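Type IV secretion system protein VirB11 (Brucella suis, PDB 2GZA) hydrolyses ATP as the hexameric VirB11 ATPase of the type IV secretion system of Brucella suis, a virulence machine. Local coordinates at residues N64-Y67 against E68-I71; D82-S86 against D87-V91; T349-A352 against L353-Q356. All coordinates share one frame; numbering follows the deposited sequence.

How the contacts relate
Running from the N terminus, the chain leaves strand 57-61 and meets contact 1, where residues 64-67 join the loop to the first turn of helix 67-81. The same helix ends just before contact 2, whose residues 82-91 tie it, round a turn, to edge strand 91-95 of the antiparallel sheet. Contacts 1 and 2 therefore stand near the two ends of one helix, their centres about 17 Å apart. Contact 3, residues 349-356, lies on the last modelled helix, which packs on helix 311-321 on the opposite side of the chain's centre, about 49 Å from contact 1 between centres. All three are local and follow in series; none nests or crosses.

Contact 1: N64-Y67 against E68-I71; sequences NLDY and EHLI
A chi1 of 54° puts Asp-66 CG between the backbone N and the carbonyl carbon, which carries OD1 forward to His-69; Tyr-67, its CG opposite the backbone N (chi1 -178°), places its ring where Ile-71 CG1 comes over one face. Asp-66 OD1 takes two weak bonds from the same residue. One comes from the ring, His-69 ND1 at 3.0 Å, with the carboxylate and ring planes 60° apart. The other comes from the backbone, His-69 N to Asp-66 OD1 at 3.4 Å. An aspartate suits this place because its short side chain can reach forward to an amide of the first turn, capping it where no carbonyl of a preceding turn is available. This is the N-cap of helix 67-81, which the chain enters after strand 57-61. The carboxylate's negative charge would also be favoured by the helix dipole at this end.

Asn-64 O lies over one face of the His-69 ring, 3.6 Å from NE2 and offset toward the rim. The first i to i-4 bond here that is not weak runs from Ile-71 N to Tyr-67 O at 3.0 Å, whereas Leu-70 N has weak bonds to both Asp-66 O and Tyr-67 O. On the Tyr-67 side, Ile-71 CG1 makes a CH-pi contact over the ring, 4.1 Å from the centroid. Glu-68 brings OE2 to the ring edge in its plane, 3.1 Å from Tyr-67 CD2, where the slightly positive ring hydrogens suit a carboxylate oxygen. The buried leucines face the sheet: Leu-65 CD1 meets Leu-70 CD2 at 4.1 Å, the side chains crossing at about a right angle, and both rest on Val-43 of strand 40-43.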
loop_
_atom_site.group_PDB
_atom_site.type_symbol
_atom_site.label_atom_id
_atom_site.label_comp_id
_atom_site.label_asym_id
_atom_site.label_seq_id
_atom_site.Cartn_x
_atom_site.Cartn_y
_atom_site.Cartn_z
ATOM N N ASN C 64 -9.829 -55.616 20.448
ATOM C CA ASN C 64 -9.215 -56.122 19.223
ATOM C C ASN C 64 -8.936 -55.008 18.191
ATOM O O ASN C 64 -9.035 -55.218 16.973
ATOM C CB ASN C 64 -10.041 -57.303 18.672
ATOM C CG ASN C 64 -10.185 -58.447 19.704
ATOM O OD1 ASN C 64 -9.189 -59.024 20.167
ATOM N ND2 ASN C 64 -11.428 -58.775 20.054
ATOM N N LEU C 65 -8.562 -53.834 18.715
ATOM C CA LEU C 65 -8.279 -52.648 17.920
ATOM C C LEU C 65 -6.969 -52.035 18.431
ATOM O O LEU C 65 -6.956 -50.983 19.070
ATOM C CB LEU C 65 -9.446 -51.657 18.039
ATOM C CG LEU C 65 -9.493 -50.398 17.178
ATOM C CD1 LEU C 65 -9.792 -50.744 15.729
ATOM C CD2 LEU C 65 -10.548 -49.462 17.728
ATOM N N ASP C 66 -5.860 -52.712 18.170
ATOM C CA ASP C 66 -4.592 -52.231 18.702
ATOM C C ASP C 66 -3.944 -51.157 17.837
ATOM O O ASP C 66 -4.509 -50.740 16.824
ATOM C CB ASP C 66 -3.636 -53.374 19.054
ATOM C CG ASP C 66 -3.400 -54.316 17.903
ATOM O OD1 ASP C 66 -3.876 -54.038 16.780
ATOM O OD2 ASP C 66 -2.735 -55.344 18.129
ATOM N N TYR C 67 -2.778 -50.689 18.280
ATOM C CA TYR C 67 -2.009 -49.658 17.594
ATOM C C TYR C 67 -1.726 -50.037 16.138
ATOM O O TYR C 67 -1.967 -49.237 15.233
ATOM C CB TYR C 67 -0.709 -49.388 18.373
ATOM C CG TYR C 67 0.194 -48.306 17.815
ATOM C CD1 TYR C 67 -0.072 -46.955 18.038
ATOM C CD2 TYR C 67 1.333 -48.638 17.091
ATOM C CE1 TYR C 67 0.771 -45.959 17.531
ATOM C CE2 TYR C 67 2.178 -47.659 16.586
ATOM C CZ TYR C 67 1.895 -46.325 16.804
ATOM O OH TYR C 67 2.744 -45.372 16.296
ATOM N N GLU C 68 -1.256 -51.266 15.924
ATOM C CA GLU C 68 -0.848 -51.751 14.600
ATOM C C GLU C 68 -1.996 -51.782 13.586
ATOM O O GLU C 68 -1.797 -51.491 12.409
ATOM C CB GLU C 68 -0.175 -53.126 14.704
ATOM C CG GLU C 68 0.997 -53.198 15.700
ATOM C CD GLU C 68 2.053 -52.111 15.485
ATOM O OE1 GLU C 68 2.436 -51.870 14.321
ATOM O OE2 GLU C 68 2.499 -51.499 16.481
ATOM N N HIS C 69 -3.187 -52.133 14.062
ATOM C CA HIS C 69 -4.428 -52.051 13.292
ATOM C C HIS C 69 -4.620 -50.664 12.684
ATOM O O HIS C 69 -4.927 -50.520 11.498
ATOM C CB HIS C 69 -5.616 -52.316 14.222
ATOM C CG HIS C 69 -6.250 -53.662 14.055
ATOM N ND1 HIS C 69 -5.646 -54.829 14.464
ATOM C CD2 HIS C 69 -7.462 -54.018 13.559
ATOM C CE1 HIS C 69 -6.448 -55.849 14.207
ATOM N NE2 HIS C 69 -7.556 -55.384 13.657
ATOM N N LEU C 70 -4.448 -49.650 13.531
ATOM C CA LEU C 70 -4.679 -48.254 13.164
ATOM C C LEU C 70 -3.597 -47.726 12.227
ATOM O O LEU C 70 -3.885 -46.913 11.345
ATOM C CB LEU C 70 -4.762 -47.374 14.413
ATOM C CG LEU C 70 -5.670 -47.826 15.560
ATOM C CD1 LEU C 70 -5.309 -47.089 16.844
ATOM C CD2 LEU C 70 -7.154 -47.664 15.224
ATOM N N ILE C 71 -2.365 -48.199 12.425
ATOM C CA ILE C 71 -1.247 -47.893 11.536
ATOM C C ILE C 71 -1.614 -48.346 10.126
ATOM O O ILE C 71 -1.563 -47.567 9.170
ATOM C CB ILE C 71 0.084 -48.579 12.015
ATOM C CG1 ILE C 71 0.604 -47.958 13.322
ATOM C CG2 ILE C 71 1.172 -48.543 10.930
ATOM C CD1 ILE C 71 1.206 -46.558 13.191
#

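Contact 2: D82-S86 against D87-V91; sequences DQDIS and DSRPV
Ser-86 and Arg-89 close a beta turn (residues 86-89, type I-like) in the connection between helix 67-81, which ends in a Schellman motif with Asp-82 as its C-prime residue, and edge strand 91-95. The backbone hydrogen bond across the turn is weak, Arg-89 N to Ser-86 O at 3.3 Å. A CA-H...O contact adds to it: Ile-85 CA lies 3.4 Å from Arg-89 O.

Among the hydroxyls, Ser-86 OG and Ser-88 OG share a hydrogen bond of 3.2 Å, in which either may be the donor. Small serines suit a bend this tight, since each OG can lie close over the backbone, here between N and the carbonyl carbon (chi1 55° in Ser-86).

Apolar contact falls to Ile-85, whose branched side chain packs on Thr-75 and Ala-78 of the helix and on Ile-104 of strand 101-105. Pro-90, at the step into the strand, sets its rigid ring against Arg-106.

The charged pair is at the surface. Arg-89, extended from CG to NE, crosses Asp-84 obliquely, the guanidinium and carboxylate planes 61° apart, to form a long salt bridge: Asp-84 OD1 stands at the guanidinium edge, in its plane, 3.5 Å from Arg-89 NH1.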
loop_
_atom_site.group_PDB
_atom_site.type_symbol
_atom_site.label_atom_id
_atom_site.label_comp_id
_atom_site.label_asym_id
_atom_site.label_seq_id
_atom_site.Cartn_x
_atom_site.Cartn_y
_atom_site.Cartn_z
ATOM N N ASP C 82 -3.929 -42.342 -2.944
ATOM C CA ASP C 82 -2.541 -42.297 -3.428
ATOM C C ASP C 82 -1.755 -41.189 -2.722
ATOM O O ASP C 82 -1.368 -40.184 -3.324
ATOM C CB ASP C 82 -2.454 -42.168 -4.955
ATOM C CG ASP C 82 -1.089 -42.576 -5.500
ATOM O OD1 ASP C 82 -0.059 -42.346 -4.825
ATOM O OD2 ASP C 82 -1.045 -43.134 -6.616
ATOM N N GLN C 83 -1.549 -41.390 -1.429
ATOM C CA GLN C 83 -0.765 -40.494 -0.596
ATOM C C GLN C 83 0.045 -41.321 0.385
ATOM O O GLN C 83 0.029 -42.548 0.328
ATOM C CB GLN C 83 -1.672 -39.518 0.151
ATOM C CG GLN C 83 -2.125 -38.329 -0.676
ATOM C CD GLN C 83 -2.678 -37.215 0.176
ATOM O OE1 GLN C 83 -1.939 -36.550 0.913
ATOM N NE2 GLN C 83 -3.984 -36.998 0.081
ATOM N N ASP C 84 0.756 -40.647 1.281
ATOM C CA ASP C 84 1.592 -41.331 2.255
ATOM C C ASP C 84 1.375 -40.792 3.664
ATOM O O ASP C 84 1.485 -39.587 3.907
ATOM C CB ASP C 84 3.076 -41.260 1.856
ATOM C CG ASP C 84 3.547 -39.834 1.574
ATOM O OD1 ASP C 84 2.903 -39.135 0.758
ATOM O OD2 ASP C 84 4.569 -39.414 2.168
ATOM N N ILE C 85 1.046 -41.708 4.562
ATOM C CA ILE C 85 1.010 -41.388 5.969
ATOM C C ILE C 85 2.277 -41.965 6.621
ATOM O O ILE C 85 2.303 -43.088 7.131
ATOM C CB ILE C 85 -0.289 -41.857 6.692
ATOM C CG1 ILE C 85 -0.281 -41.378 8.150
ATOM C CG2 ILE C 85 -0.462 -43.367 6.607
ATOM C CD1 ILE C 85 -1.645 -41.005 8.678
ATOM N N SER C 86 3.310 -41.154 6.539
ATOM C CA SER C 86 4.607 -41.435 7.091
ATOM C C SER C 86 4.743 -40.622 8.360
ATOM O O SER C 86 3.834 -39.881 8.743
ATOM C CB SER C 86 5.715 -41.060 6.097
ATOM O OG SER C 86 5.592 -39.707 5.686
ATOM N N ASP C 87 5.894 -40.767 9.011
ATOM C CA ASP C 87 6.240 -40.042 10.214
ATOM C C ASP C 87 6.692 -38.604 9.870
ATOM O O ASP C 87 6.848 -37.769 10.763
ATOM C CB ASP C 87 7.241 -40.894 11.020
ATOM C CG ASP C 87 8.310 -40.107 11.717
ATOM O OD1 ASP C 87 9.497 -40.285 11.358
ATOM O OD2 ASP C 87 7.969 -39.326 12.631
ATOM N N SER C 88 6.861 -38.317 8.561
ATOM C CA SER C 88 7.171 -36.967 8.039
ATOM C C SER C 88 5.942 -36.344 7.349
ATOM O O SER C 88 5.973 -35.195 6.910
ATOM C CB SER C 88 8.386 -37.007 7.107
ATOM O OG SER C 88 8.277 -38.078 6.178
ATOM N N ARG C 89 4.872 -37.137 7.287
ATOM C CA ARG C 89 3.555 -36.674 6.827
ATOM C C ARG C 89 2.478 -37.380 7.663
ATOM O O ARG C 89 1.863 -38.348 7.219
ATOM C CB ARG C 89 3.369 -36.919 5.331
ATOM C CG ARG C 89 4.023 -35.839 4.471
ATOM C CD ARG C 89 3.889 -36.085 2.985
ATOM N NE ARG C 89 4.369 -34.933 2.222
ATOM C CZ ARG C 89 4.627 -34.939 0.917
ATOM N NH1 ARG C 89 4.464 -36.044 0.198
ATOM N NH2 ARG C 89 5.057 -33.833 0.330
ATOM N N PRO C 90 2.265 -36.891 8.898
ATOM C CA PRO C 90 1.423 -37.566 9.879
ATOM C C PRO C 90 -0.047 -37.132 9.955
ATOM O O PRO C 90 -0.795 -37.677 10.765
ATOM C CB PRO C 90 2.135 -37.247 11.200
ATOM C CG PRO C 90 3.052 -36.056 10.902
ATOM C CD PRO C 90 2.874 -35.681 9.471
ATOM N N VAL C 91 -0.455 -36.171 9.134
ATOM C CA VAL C 91 -1.851 -35.738 9.098
ATOM C C VAL C 91 -2.460 -36.068 7.741
ATOM O O VAL C 91 -1.937 -35.671 6.704
ATOM C CB VAL C 91 -1.997 -34.238 9.446
ATOM C CG1 VAL C 91 -3.428 -33.776 9.255
ATOM C CG2 VAL C 91 -1.550 -33.995 10.877
#

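Contact 3: T349-A352 against L353-Q356; sequences TKRA and LSLQ
Leu-353 lies beside Thr-349, one helical turn earlier, the two side chains pointing the same way. Thr-349 CG2 meets Leu-353 CD2 at 3.8 Å, while the threonine hydroxyl turns to Asp-346; the leucine also packs on Tyr-319 of helix 311-321. In the backbone Leu-353 N donates to Thr-349 O at 3.0 Å, a regular alpha-helical bond within helix 347-355.

Ser-354 repeats the pattern, N to Lys-350 O at 3.0 Å. With chi1 at 62°, its hydroxyl folds back over the preceding turn, leaving OG 3.0 Å from Lys-350 O and 2.9 Å from Arg-351 O; which carbonyl takes the proton is not settled. Serine suits this place because its hydroxyl can donate to such a carbonyl.

At Leu-355 an i to i-3 bond, N to Ala-352 O at 2.9 Å, takes over from the weakened i to i-4 bond to Arg-351 O, as in a 3-10-type turn. Its CD1 lies over a face of the Arg-351 guanidinium, 3.5 Å from NH2. Gln-356 N bonds to Leu-353 O at 3.0 Å, and its side chain packs on Arg-316.

Arg-351 also bonds weakly to Lys-146 O and Ser-147 O, so the flat cation can take an apolar methyl on its face while its N-H groups serve carbonyls elsewhere.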
loop_
_atom_site.group_PDB
_atom_site.type_symbol
_atom_site.label_atom_id
_atom_site.label_comp_id
_atom_site.label_asym_id
_atom_site.label_seq_id
_atom_site.Cartn_x
_atom_site.Cartn_y
_atom_site.Cartn_z
ATOM N N THR C 349 -18.873 -4.406 23.825
ATOM C CA THR C 349 -18.115 -3.949 22.669
ATOM C C THR C 349 -18.151 -5.024 21.602
ATOM O O THR C 349 -18.277 -4.726 20.418
ATOM C CB THR C 349 -16.667 -3.493 23.051
ATOM O OG1 THR C 349 -16.735 -2.480 24.060
ATOM C CG2 THR C 349 -15.923 -2.910 21.850
ATOM N N LYS C 350 -18.044 -6.268 22.033
ATOM C CA LYS C 350 -18.346 -7.366 21.146
ATOM C C LYS C 350 -19.681 -7.026 20.459
ATOM O O LYS C 350 -19.784 -7.082 19.243
ATOM C CB LYS C 350 -18.427 -8.674 21.932
ATOM C CG LYS C 350 -18.591 -9.891 21.074
ATOM C CD LYS C 350 -18.471 -11.134 21.900
ATOM C CE LYS C 350 -18.960 -12.323 21.121
ATOM N NZ LYS C 350 -18.339 -13.559 21.610
ATOM N N ARG C 351 -20.669 -6.609 21.244
ATOM C CA ARG C 351 -22.018 -6.318 20.749
ATOM C C ARG C 351 -22.031 -5.179 19.744
ATOM O O ARG C 351 -22.321 -5.395 18.565
ATOM C CB ARG C 351 -22.957 -5.995 21.908
ATOM C CG ARG C 351 -24.426 -6.213 21.592
ATOM C CD ARG C 351 -24.807 -7.676 21.723
ATOM N NE ARG C 351 -25.691 -8.089 20.637
ATOM C CZ ARG C 351 -25.325 -8.851 19.611
ATOM N NH1 ARG C 351 -24.087 -9.319 19.520
ATOM N NH2 ARG C 351 -26.215 -9.156 18.673
ATOM N N ALA C 352 -21.716 -3.976 20.218
ATOM C CA ALA C 352 -21.685 -2.792 19.371
ATOM C C ALA C 352 -21.023 -3.111 18.031
ATOM O O ALA C 352 -21.662 -3.005 16.979
ATOM C CB ALA C 352 -20.977 -1.646 20.081
ATOM N N LEU C 353 -19.763 -3.545 18.096
ATOM C CA LEU C 353 -18.970 -3.956 16.935
ATOM C C LEU C 353 -19.696 -4.897 15.973
ATOM O O LEU C 353 -19.785 -4.615 14.782
ATOM C CB LEU C 353 -17.669 -4.611 17.398
ATOM C CG LEU C 353 -16.357 -3.827 17.505
ATOM C CD1 LEU C 353 -16.525 -2.362 17.901
ATOM C CD2 LEU C 353 -15.437 -4.545 18.476
ATOM N N SER C 354 -20.209 -6.010 16.487
ATOM C CA SER C 354 -20.858 -7.020 15.643
ATOM C C SER C 354 -22.153 -6.503 15.030
ATOM O O SER C 354 -22.690 -7.094 14.092
ATOM C CB SER C 354 -21.123 -8.307 16.427
ATOM O OG SER C 354 -21.998 -8.080 17.511
ATOM N N LEU C 355 -22.629 -5.383 15.556
ATOM C CA LEU C 355 -23.880 -4.784 15.125
ATOM C C LEU C 355 -23.614 -3.510 14.327
ATOM O O LEU C 355 -24.537 -2.928 13.750
ATOM C CB LEU C 355 -24.722 -4.460 16.356
ATOM C CG LEU C 355 -26.152 -4.984 16.439
ATOM C CD1 LEU C 355 -26.184 -6.509 16.453
ATOM C CD2 LEU C 355 -26.803 -4.431 17.685
ATOM N N GLN C 356 -22.341 -3.104 14.290
ATOM C CA GLN C 356 -21.920 -1.786 13.810
ATOM C C GLN C 356 -22.121 -1.598 12.312
ATOM O O GLN C 356 -22.507 -1.139 11.237
ATOM C CB GLN C 356 -20.453 -1.551 14.180
ATOM C CG GLN C 356 -19.994 -0.102 14.181
ATOM C CD GLN C 356 -18.563 0.050 14.686
ATOM O OE1 GLN C 356 -17.740 -0.855 14.536
ATOM N NE2 GLN C 356 -18.262 1.202 15.290
#